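Local coordinates for 3',5'-cyclic-nucleotide phosphodiesterase 1 (Saccharomyces cerevisiae, PDB 4OJV), which is a class II cyclic-nucleotide phosphodiesterase of the metallo-hydrolase clan, carrying two zinc ions at a site of histidines and aspartates, at residues A[122-127]-A[151-156]. Sequence-based numbering, arbitrary orientation.
Sequences TDYYIT and KKKTIW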
loop_
_atom_site.group_PDB
_atom_site.type_symbol
_atom_site.label_atom_id
_atom_site.label_comp_id
_atom_site.label_asym_id
_atom_site.label_seq_id
_atom_site.Cartn_x
_atom_site.Cartn_y
_atom_site.Cartn_z
ATOM N N THR A 122 5.945 -15.543 -10.895
ATOM C CA THR A 122 6.256 -15.471 -12.334
ATOM C C THR A 122 5.253 -14.607 -13.104
ATOM O O THR A 122 5.600 -13.916 -14.075
ATOM C CB THR A 122 6.280 -16.879 -12.992
ATOM O OG1 THR A 122 5.004 -17.546 -12.849
ATOM C CG2 THR A 122 7.396 -17.753 -12.426
ATOM N N ASP A 123 4.004 -14.659 -12.662
ATOM C CA ASP A 123 2.882 -14.188 -13.452
ATOM C C ASP A 123 1.840 -13.601 -12.514
ATOM O O ASP A 123 1.486 -14.214 -11.507
ATOM C CB ASP A 123 2.217 -15.348 -14.225
ATOM C CG ASP A 123 3.116 -15.985 -15.290
ATOM O OD1 ASP A 123 3.328 -15.390 -16.360
ATOM O OD2 ASP A 123 3.534 -17.130 -15.068
ATOM N N TYR A 124 1.340 -12.421 -12.866
ATOM C CA TYR A 124 0.182 -11.818 -12.214
ATOM C C TYR A 124 -0.986 -11.833 -13.184
ATOM O O TYR A 124 -0.802 -11.519 -14.370
ATOM C CB TYR A 124 0.450 -10.358 -11.868
ATOM C CG TYR A 124 1.485 -10.068 -10.811
ATOM C CD1 TYR A 124 2.844 -10.106 -11.105
ATOM C CD2 TYR A 124 1.098 -9.695 -9.528
ATOM C CE1 TYR A 124 3.791 -9.805 -10.136
ATOM C CE2 TYR A 124 2.039 -9.384 -8.555
ATOM C CZ TYR A 124 3.379 -9.444 -8.872
ATOM O OH TYR A 124 4.332 -9.113 -7.935
ATOM N N TYR A 125 -2.175 -12.156 -12.678
ATOM C CA TYR A 125 -3.413 -12.030 -13.438
ATOM C C TYR A 125 -4.218 -10.941 -12.757
ATOM O O TYR A 125 -4.743 -11.136 -11.662
ATOM C CB TYR A 125 -4.152 -13.378 -13.481
ATOM C CG TYR A 125 -3.373 -14.393 -14.281
ATOM C CD1 TYR A 125 -2.408 -15.191 -13.672
ATOM C CD2 TYR A 125 -3.552 -14.512 -15.659
ATOM C CE1 TYR A 125 -1.667 -16.105 -14.409
ATOM C CE2 TYR A 125 -2.812 -15.410 -16.402
ATOM C CZ TYR A 125 -1.870 -16.195 -15.773
ATOM O OH TYR A 125 -1.128 -17.101 -16.500
ATOM N N ILE A 126 -4.280 -9.778 -13.393
ATOM C CA ILE A 126 -4.874 -8.594 -12.781
ATOM C C ILE A 126 -6.316 -8.462 -13.244
ATOM O O ILE A 126 -6.608 -8.619 -14.436
ATOM C CB ILE A 126 -4.052 -7.321 -13.123
ATOM C CG1 ILE A 126 -2.582 -7.490 -12.689
ATOM C CG2 ILE A 126 -4.678 -6.075 -12.497
ATOM C CD1 ILE A 126 -2.359 -7.734 -11.205
ATOM N N THR A 127 -7.214 -8.199 -12.297
ATOM C CA THR A 127 -8.642 -8.144 -12.618
ATOM C C THR A 127 -9.079 -6.780 -13.145
ATOM O O THR A 127 -9.926 -6.677 -14.025
ATOM C CB THR A 127 -9.508 -8.537 -11.402
ATOM O OG1 THR A 127 -9.345 -7.562 -10.355
ATOM C CG2 THR A 127 -9.169 -9.954 -10.917
ATOM N N LYS A 151 14.951 -13.926 -12.837
ATOM C CA LYS A 151 13.601 -14.421 -13.060
ATOM C C LYS A 151 12.721 -13.242 -13.493
ATOM O O LYS A 151 12.671 -12.214 -12.813
ATOM C CB LYS A 151 13.044 -15.063 -11.787
ATOM C CG LYS A 151 13.754 -16.339 -11.347
ATOM C CD LYS A 151 12.974 -17.010 -10.228
ATOM C CE LYS A 151 13.668 -18.255 -9.704
ATOM N NZ LYS A 151 13.005 -18.744 -8.461
ATOM N N LYS A 152 12.043 -13.398 -14.627
ATOM C CA LYS A 152 11.246 -12.322 -15.223
ATOM C C LYS A 152 9.780 -12.445 -14.835
ATOM O O LYS A 152 9.285 -13.555 -14.615
ATOM C CB LYS A 152 11.374 -12.342 -16.746
ATOM C CG LYS A 152 12.801 -12.201 -17.255
ATOM C CD LYS A 152 12.836 -11.968 -18.755
ATOM C CE LYS A 152 14.260 -11.735 -19.233
ATOM N NZ LYS A 152 14.308 -11.328 -20.664
ATOM N N LYS A 153 9.095 -11.305 -14.754
ATOM C CA LYS A 153 7.673 -11.273 -14.404
ATOM C C LYS A 153 6.792 -10.775 -15.545
ATOM O O LYS A 153 7.162 -9.861 -16.287
ATOM C CB LYS A 153 7.427 -10.400 -13.175
ATOM C CG LYS A 153 8.131 -10.834 -11.892
ATOM C CD LYS A 153 7.510 -10.111 -10.702
ATOM C CE LYS A 153 8.449 -9.957 -9.517
ATOM N NZ LYS A 153 8.570 -11.198 -8.719
ATOM N N THR A 154 5.619 -11.378 -15.660
ATOM C CA THR A 154 4.631 -11.007 -16.656
ATOM C C THR A 154 3.330 -10.632 -15.961
ATOM O O THR A 154 2.868 -11.337 -15.049
ATOM C CB THR A 154 4.386 -12.147 -17.668
ATOM O OG1 THR A 154 5.625 -12.503 -18.287
ATOM C CG2 THR A 154 3.405 -11.717 -18.747
ATOM N N ILE A 155 2.752 -9.515 -16.389
ATOM C CA ILE A 155 1.469 -9.026 -15.895
ATOM C C ILE A 155 0.459 -9.276 -17.013
ATOM O O ILE A 155 0.614 -8.737 -18.123
ATOM C CB ILE A 155 1.519 -7.513 -15.585
ATOM C CG1 ILE A 155 2.597 -7.180 -14.544
ATOM C CG2 ILE A 155 0.153 -7.031 -15.127
ATOM C CD1 ILE A 155 2.988 -5.713 -14.525
ATOM N N TRP A 156 -0.536 -10.114 -16.726
ATOM C CA TRP A 156 -1.586 -10.475 -17.671
ATOM C C TRP A 156 -2.875 -9.800 -17.320
ATOM O O TRP A 156 -3.196 -9.603 -16.139
ATOM C CB TRP A 156 -1.842 -11.966 -17.626
ATOM C CG TRP A 156 -0.663 -12.845 -17.906
ATOM C CD1 TRP A 156 0.274 -13.329 -17.004
ATOM C CD2 TRP A 156 -0.287 -13.416 -19.199
ATOM N NE1 TRP A 156 1.184 -14.139 -17.636
ATOM C CE2 TRP A 156 0.900 -14.235 -18.954
ATOM C CE3 TRP A 156 -0.804 -13.338 -20.488
ATOM C CZ2 TRP A 156 1.537 -14.929 -19.976
ATOM C CZ3 TRP A 156 -0.158 -14.045 -21.509
ATOM C CH2 TRP A 156 0.987 -14.816 -21.256
HETATM O O HOH W 1 7.138 -14.170 -16.517
#
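Thr-122 O takes two hydrogen bonds, one from Thr-154 N (3.0 Å) and one from a water (2.9 Å from that O) that also donates to Lys-152 O and bonds Thr-154 OG1. The Thr-154 N bond is the first in a parallel ladder between strands 121-125 and 153-157, which helix 135-140 links as a beta-alpha-beta unit in one sheet of this metallo-hydrolase fold. Tyr-124 bonds through both backbone groups, its N to Thr-154 O and its O from Trp-156 N (2.8 Å); Ile-126 N donates to Trp-156 O, the next rung of the ladder on the way to the zinc site.

On the face bearing Asp-123, Tyr-125, Thr-154 and Trp-156, the aromatic pair forms an offset stack, planes 8° apart and centroids of the Tyr-125 ring and the Trp-156 five-membered ring 4.6 Å apart. Thr-154 CG2 lies over the opposite indole face, toward the rim, while Phe-230 meets Tyr-125 edge-to-face. The carboxylate of Asp-123 is held at both oxygens, OD2 by Thr-122 OG1 and Thr-200 OG1.

The other face packs Ile-126 CG1 on Ile-155 CG2 (3.7 Å), with Leu-137 of the linking helix against both. There Lys-153 runs its CD to the Tyr-124 ring edge at CE1. With CG beside its backbone N (chi1 -57°), the Trp-156 indole reaches back along the strands, and NE1 points straight at Asp-123 OD1 (2.8 Å, 179°); OD1 lies in the indole plane, while NE1 meets the carboxylate from above its plane.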